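PDB 5I2H: O-methyltransferase family 2 from Planctopirus limnophila, which probably transfers a methyl group from S-adenosyl-L-methionine to a hydroxyl oxygen of a small molecule, and binds the flavone apigenin. Local coordinates for residues A[43-53]-A[88-99]. Residues are numbered along the deposited sequence; the frame is centred on the assembly and turned at random. Where two conformers were deposited one is given.
Sequences FDILNESPLSL and IDLTPLARNHLV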
ATOM      1  N   PHE A  43      18.049  -8.674   3.291  1.00 16.32           N
ATOM      2  CA  PHE A  43      18.820  -7.586   3.896  1.00 16.04           C
ATOM      3  C   PHE A  43      20.004  -8.122   4.677  1.00 18.84           C
ATOM      4  O   PHE A  43      21.102  -7.562   4.606  1.00 20.01           O
ATOM      5  CB  PHE A  43      17.900  -6.745   4.770  1.00 16.28           C
ATOM      6  CG  PHE A  43      16.695  -6.253   4.015  1.00 16.35           C
ATOM      7  CD1 PHE A  43      16.845  -5.289   3.024  1.00 17.46           C
ATOM      8  CD2 PHE A  43      15.450  -6.826   4.221  1.00 15.49           C
ATOM      9  CE1 PHE A  43      15.741  -4.853   2.274  1.00 18.00           C
ATOM     10  CE2 PHE A  43      14.348  -6.413   3.468  1.00 16.44           C
ATOM     11  CZ  PHE A  43      14.497  -5.414   2.503  1.00 16.71           C
ATOM     12  N   ASP A  44      19.813  -9.238   5.372  1.00 19.65           N
ATOM     13  CA  ASP A  44      20.941  -9.825   6.072  1.00 20.71           C
ATOM     14  C   ASP A  44      22.001 -10.300   5.084  1.00 21.94           C
ATOM     15  O   ASP A  44      23.208 -10.203   5.367  1.00 23.21           O
ATOM     16  CB  ASP A  44      20.450 -10.959   6.969  1.00 21.81           C
ATOM     17  CG  ASP A  44      19.561 -10.469   8.115  1.00 25.88           C
ATOM     18  OD1 ASP A  44      19.848  -9.411   8.700  1.00 25.21           O
ATOM     19  OD2 ASP A  44      18.549 -11.137   8.416  1.00 30.91           O
ATOM     20  N   ILE A  45      21.581 -10.792   3.913  1.00 18.74           N
ATOM     21  CA  ILE A  45      22.552 -11.236   2.919  1.00 18.05           C
ATOM     22  C   ILE A  45      23.326 -10.048   2.354  1.00 18.53           C
ATOM     23  O   ILE A  45      24.563 -10.038   2.335  1.00 18.57           O
ATOM     24  CB  ILE A  45      21.853 -12.040   1.815  1.00 18.49           C
ATOM     25  CG1 ILE A  45      21.402 -13.387   2.382  1.00 20.03           C
ATOM     26  CG2 ILE A  45      22.773 -12.194   0.603  1.00 18.27           C
ATOM     27  CD1 ILE A  45      20.509 -14.179   1.451  1.00 20.76           C
ATOM     28  N   LEU A  46      22.615  -9.010   1.913  1.00 17.01           N
ATOM     29  CA  LEU A  46      23.311  -7.915   1.254  1.00 17.86           C
ATOM     30  C   LEU A  46      24.099  -7.058   2.237  1.00 20.25           C
ATOM     31  O   LEU A  46      25.061  -6.385   1.832  1.00 22.64           O
ATOM     32  CB  LEU A  46      22.308  -7.079   0.458  1.00 17.12           C
ATOM     33  CG  LEU A  46      21.913  -7.700  -0.892  1.00 19.18           C
ATOM     34  CD1 LEU A  46      20.714  -6.962  -1.442  1.00 19.86           C
ATOM     35  CD2 LEU A  46      23.045  -7.623  -1.903  1.00 18.80           C
ATOM     36  N   ASN A  47      23.743  -7.105   3.524  1.00 18.51           N
ATOM     37  CA  ASN A  47      24.523  -6.398   4.533  1.00 20.79           C
ATOM     38  C   ASN A  47      25.970  -6.859   4.566  1.00 20.41           C
ATOM     39  O   ASN A  47      26.867  -6.074   4.901  1.00 20.91           O
ATOM     40  CB  ASN A  47      23.917  -6.598   5.906  1.00 23.32           C
ATOM     41  CG  ASN A  47      24.692  -5.879   6.965  1.00 26.97           C
ATOM     42  OD1 ASN A  47      25.196  -6.500   7.916  1.00 30.86           O
ATOM     43  ND2 ASN A  47      24.868  -4.566   6.782  1.00 28.13           N
ATOM     44  N   GLU A  48      26.213  -8.131   4.257  1.00 19.93           N
ATOM     45  CA  GLU A  48      27.574  -8.641   4.227  1.00 24.08           C
ATOM     46  C   GLU A  48      28.424  -7.912   3.211  1.00 24.70           C
ATOM     47  O   GLU A  48      29.604  -7.641   3.461  1.00 28.35           O
ATOM     48  CB  GLU A  48      27.576 -10.119   3.877  1.00 25.98           C
ATOM     49  CG  GLU A  48      26.760 -10.971   4.767  1.00 30.55           C
ATOM     50  CD  GLU A  48      27.150 -12.433   4.606  1.00 36.59           C
ATOM     51  OE1 GLU A  48      28.345 -12.682   4.319  1.00 37.55           O
ATOM     52  OE2 GLU A  48      26.268 -13.310   4.743  1.00 40.42           O
ATOM     53  N   SER A  49      27.863  -7.644   2.037  1.00 22.13           N
ATOM     54  CA  SER A  49      28.612  -7.121   0.910  1.00 23.45           C
ATOM     55  C   SER A  49      27.667  -6.866  -0.257  1.00 23.31           C
ATOM     56  O   SER A  49      26.706  -7.620  -0.458  1.00 24.23           O
ATOM     57  CB  SER A  49      29.713  -8.100   0.501  1.00 27.26           C
ATOM     58  OG  SER A  49      29.886  -8.060  -0.888  1.00 29.47           O
ATOM     59  N   PRO A  50      27.905  -5.821  -1.046  1.00 21.54           N
ATOM     60  CA  PRO A  50      27.134  -5.653  -2.281  1.00 20.82           C
ATOM     61  C   PRO A  50      27.337  -6.857  -3.195  1.00 18.12           C
ATOM     62  O   PRO A  50      28.387  -7.498  -3.183  1.00 21.29           O
ATOM     63  CB  PRO A  50      27.706  -4.368  -2.896  1.00 21.57           C
ATOM     64  CG  PRO A  50      28.499  -3.724  -1.847  1.00 22.58           C
ATOM     65  CD  PRO A  50      28.909  -4.765  -0.857  1.00 21.01           C
ATOM     66  N   LEU A  51      26.319  -7.158  -4.001  1.00 20.46           N
ATOM     67  CA  LEU A  51      26.370  -8.272  -4.941  1.00 22.13           C
ATOM     68  C   LEU A  51      25.838  -7.852  -6.298  1.00 23.97           C
ATOM     69  O   LEU A  51      24.915  -7.038  -6.394  1.00 25.61           O
ATOM     70  CB  LEU A  51      25.533  -9.466  -4.483  1.00 22.11           C
ATOM     71  CG  LEU A  51      25.874 -10.119  -3.169  1.00 23.34           C
ATOM     72  CD1 LEU A  51      24.833 -11.147  -2.857  1.00 24.90           C
ATOM     73  CD2 LEU A  51      27.299 -10.773  -3.239  1.00 23.47           C
ATOM     74  N   SER A  52      26.398  -8.456  -7.342  1.00 25.60           N
ATOM     75  CA  SER A  52      25.819  -8.352  -8.670  1.00 28.05           C
ATOM     76  C   SER A  52      24.449  -9.020  -8.704  1.00 28.26           C
ATOM     77  O   SER A  52      24.113  -9.863  -7.858  1.00 27.39           O
ATOM     78  CB  SER A  52      26.719  -9.029  -9.706  1.00 28.99           C
ATOM     79  OG  SER A  52      26.525 -10.432  -9.677  1.00 30.89           O
ATOM     80  N   LEU A  53      23.654  -8.637  -9.708  1.00 28.72           N
ATOM     81  CA  LEU A  53      22.345  -9.260  -9.871  1.00 29.92           C
ATOM     82  C   LEU A  53      22.484 -10.765 -10.047  1.00 29.22           C
ATOM     83  O   LEU A  53      21.725 -11.543  -9.456  1.00 29.06           O
ATOM     84  CB  LEU A  53      21.615  -8.645 -11.059  1.00 32.07           C
ATOM     85  CG  LEU A  53      20.196  -9.159 -11.251  1.00 34.22           C
ATOM     86  CD1 LEU A  53      19.230  -8.503 -10.251  1.00 35.40           C
ATOM     87  CD2 LEU A  53      19.756  -8.938 -12.674  1.00 36.07           C
ATOM     88  N   ILE A  88      24.420  -4.395  -6.402  0.62 21.24           N
ATOM     89  CA  ILE A  88      23.243  -4.077  -5.596  0.62 18.94           C
ATOM     90  C   ILE A  88      23.678  -4.001  -4.136  0.62 18.01           C
ATOM     91  O   ILE A  88      24.310  -4.935  -3.625  0.62 20.26           O
ATOM     92  CB  ILE A  88      22.134  -5.126  -5.787  0.62 18.07           C
ATOM     93  CG1 ILE A  88      21.750  -5.251  -7.275  0.62 19.31           C
ATOM     94  CG2 ILE A  88      20.910  -4.788  -4.919  0.62 18.08           C
ATOM     95  CD1 ILE A  88      21.128  -6.580  -7.626  0.62 18.97           C
ATOM     96  N   ASP A  89      23.334  -2.906  -3.462  1.00 16.41           N
ATOM     97  CA  ASP A  89      23.711  -2.698  -2.061  1.00 16.40           C
ATOM     98  C   ASP A  89      22.523  -2.223  -1.227  1.00 16.10           C
ATOM     99  O   ASP A  89      21.522  -1.740  -1.751  1.00 16.10           O
ATOM    100  CB  ASP A  89      24.851  -1.680  -1.952  1.00 17.82           C
ATOM    101  CG  ASP A  89      25.611  -1.768  -0.636  1.00 21.00           C
ATOM    102  OD1 ASP A  89      25.350  -2.694   0.188  1.00 19.98           O
ATOM    103  OD2 ASP A  89      26.482  -0.903  -0.440  1.00 22.40           O
ATOM    104  N   LEU A  90      22.657  -2.327   0.099  1.00 14.51           N
ATOM    105  CA  LEU A  90      21.668  -1.713   0.981  1.00 14.01           C
ATOM    106  C   LEU A  90      21.840  -0.204   1.002  1.00 14.78           C
ATOM    107  O   LEU A  90      22.954   0.309   0.881  1.00 16.00           O
ATOM    108  CB  LEU A  90      21.803  -2.236   2.413  1.00 15.12           C
ATOM    109  CG  LEU A  90      21.670  -3.733   2.625  1.00 16.17           C
ATOM    110  CD1 LEU A  90      21.761  -4.054   4.137  1.00 16.29           C
ATOM    111  CD2 LEU A  90      20.343  -4.227   2.025  1.00 17.13           C
ATOM    112  N   THR A  91      20.718   0.516   1.182  1.00 13.18           N
ATOM    113  CA  THR A  91      20.774   1.900   1.617  1.00 13.33           C
ATOM    114  C   THR A  91      20.913   1.948   3.138  1.00 13.75           C
ATOM    115  O   THR A  91      20.626   0.969   3.831  1.00 14.14           O
ATOM    116  CB  THR A  91      19.509   2.654   1.220  1.00 13.06           C
ATOM    117  OG1 THR A  91      18.433   2.044   1.920  1.00 12.64           O
ATOM    118  CG2 THR A  91      19.245   2.556  -0.299  1.00 13.53           C
ATOM    119  N   PRO A  92      21.328   3.088   3.680  1.00 15.49           N
ATOM    120  CA  PRO A  92      21.384   3.200   5.141  1.00 15.44           C
ATOM    121  C   PRO A  92      20.062   2.889   5.805  1.00 14.79           C
ATOM    122  O   PRO A  92      20.041   2.259   6.865  1.00 14.29           O
ATOM    123  CB  PRO A  92      21.812   4.661   5.363  1.00 16.93           C
ATOM    124  CG  PRO A  92      22.619   4.990   4.140  1.00 18.17           C
ATOM    125  CD  PRO A  92      21.973   4.228   3.003  1.00 16.27           C
ATOM    126  N   LEU A  93      18.950   3.288   5.185  1.00 13.08           N
ATOM    127  CA  LEU A  93      17.646   3.010   5.765  1.00 13.03           C
ATOM    128  C   LEU A  93      17.442   1.509   5.982  1.00 12.19           C
ATOM    129  O   LEU A  93      17.019   1.090   7.061  1.00 11.84           O
ATOM    130  CB  LEU A  93      16.562   3.599   4.870  1.00 13.27           C
ATOM    131  CG  LEU A  93      15.119   3.477   5.319  1.00 15.53           C
ATOM    132  CD1 LEU A  93      14.916   4.405   6.506  1.00 16.04           C
ATOM    133  CD2 LEU A  93      14.171   3.828   4.147  1.00 15.53           C
ATOM    134  N   ALA A  94      17.786   0.680   4.985  1.00 10.40           N
ATOM    135  CA  ALA A  94      17.663  -0.775   5.134  1.00 10.05           C
ATOM    136  C   ALA A  94      18.716  -1.308   6.096  1.00 11.12           C
ATOM    137  O   ALA A  94      18.438  -2.197   6.913  1.00 11.24           O
ATOM    138  CB  ALA A  94      17.815  -1.489   3.774  1.00 10.01           C
ATOM    139  N   ARG A  95      19.938  -0.776   6.012  1.00 12.99           N
ATOM    140  CA  ARG A  95      21.007  -1.299   6.856  1.00 13.88           C
ATOM    141  C   ARG A  95      20.693  -1.077   8.337  1.00 12.40           C
ATOM    142  O   ARG A  95      20.987  -1.936   9.190  1.00 14.67           O
ATOM    143  CB  ARG A  95      22.336  -0.660   6.464  1.00 15.62           C
ATOM    144  CG  ARG A  95      23.562  -1.423   7.008  1.00 16.85           C
ATOM    145  CD  ARG A  95      24.904  -0.858   6.546  1.00 19.28           C
ATOM    146  NE  ARG A  95      24.980  -0.561   5.103  1.00 21.77           N
ATOM    147  CZ  ARG A  95      25.396  -1.400   4.144  1.00 24.81           C
ATOM    148  NH1 ARG A  95      25.705  -2.660   4.420  1.00 24.64           N
ATOM    149  NH2 ARG A  95      25.440  -0.973   2.874  1.00 27.20           N
ATOM    150  N   ASN A  96      20.092   0.070   8.662  1.00 10.28           N
ATOM    151  CA  ASN A  96      19.804   0.396  10.055  1.00  9.30           C
ATOM    152  C   ASN A  96      18.538  -0.268  10.564  1.00 10.25           C
ATOM    153  O   ASN A  96      18.412  -0.497  11.772  1.00 12.25           O
ATOM    154  CB  ASN A  96      19.681   1.913  10.226  1.00 11.63           C
ATOM    155  CG  ASN A  96      20.997   2.612   9.961  1.00 14.28           C
ATOM    156  OD1 ASN A  96      22.044   2.036  10.208  1.00 18.73           O
ATOM    157  ND2 ASN A  96      20.953   3.835   9.436  1.00 12.03           N
ATOM    158  N   HIS A  97      17.573  -0.538   9.694  1.00 10.01           N
ATOM    159  CA  HIS A  97      16.265  -0.934  10.190  1.00  9.01           C
ATOM    160  C   HIS A  97      15.788  -2.302   9.725  1.00 10.58           C
ATOM    161  O   HIS A  97      14.796  -2.792  10.266  1.00 11.87           O
ATOM    162  CB  HIS A  97      15.234   0.148   9.823  1.00  9.32           C
ATOM    163  CG  HIS A  97      15.659   1.505  10.279  1.00  9.54           C
ATOM    164  ND1 HIS A  97      15.874   1.797  11.607  1.00  9.17           N
ATOM    165  CD2 HIS A  97      15.933   2.642   9.590  1.00 10.16           C
ATOM    166  CE1 HIS A  97      16.274   3.056  11.715  1.00  9.66           C
ATOM    167  NE2 HIS A  97      16.320   3.590  10.508  1.00 10.20           N
ATOM    168  N   LEU A  98      16.435  -2.931   8.750  1.00 10.63           N
ATOM    169  CA  LEU A  98      15.957  -4.228   8.277  1.00 11.95           C
ATOM    170  C   LEU A  98      17.006  -5.331   8.389  1.00 14.04           C
ATOM    171  O   LEU A  98      16.753  -6.451   7.944  1.00 16.68           O
ATOM    172  CB  LEU A  98      15.431  -4.104   6.832  1.00 11.69           C
ATOM    173  CG  LEU A  98      14.204  -3.149   6.787  1.00 11.07           C
ATOM    174  CD1 LEU A  98      13.726  -2.659   5.330  1.00  7.88           C
ATOM    175  CD2 LEU A  98      13.018  -3.729   7.555  1.00 12.96           C
ATOM    176  N   VAL A  99      18.156  -5.046   8.974  1.00 16.71           N
ATOM    177  CA  VAL A  99      19.171  -6.052   9.298  1.00 17.24           C
ATOM    178  C   VAL A  99      18.941  -6.493  10.738  1.00 17.48           C
ATOM    179  O   VAL A  99      18.757  -5.651  11.634  1.00 19.71           O
ATOM    180  CB  VAL A  99      20.580  -5.476   9.087  1.00 18.05           C
ATOM    181  CG1 VAL A  99      21.650  -6.431   9.605  1.00 18.31           C
ATOM    182  CG2 VAL A  99      20.830  -5.193   7.607  1.00 19.57           C
TER
HETATM  183  O   HOH W   1      16.251  -9.233   8.122  1.00 38.65           O
HETATM  184  O   HOH W   2      26.704  -4.122   1.948  1.00 20.09           O
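Within the dimerisation domain, Leu51 and Ile88 form a single antiparallel bridge that ties the loop after helix 42-48 to strand 88-90, while the helix packs on that strand and on the turn of chain ending in Val99. Leu51 N donates to Ile88 O and Ile88 N to Leu51 O, at 3.0 and 2.7 Å, so the strand, already paired with 80-82, gains a partner on its other edge. Pro50, which has no N-H to leave unpaired, lays its ring alongside the Asp89 carboxylate. The branched leucine and isoleucine chains fill the interior: Leu90 spreads one methyl, CD2, to the edge of the Phe43 ring and the other over Asn47 CA, and Ile88 CD1 reaches Leu53. With CG beside its backbone N (chi1 -54°), Phe43 turns one ring face to Leu98 CB, a CH-pi contact 4.0 Å from the centroid. At a partly exposed margin, Arg95 NH2 forms a salt bridge to Asp89 OD1 at 3.2 Å, and a water joins both side chains to Leu46 O. A second water links Asp44 OD2 to Leu98 O, while Asp44 OD1 accepts from Thr100 N. With Leu56 and Val71 of helices 53-60 and 64-76 packed on Ile88, the arrangement is consistent with the winged helix-turn-helix fold of O-methyltransferase dimerisation domains.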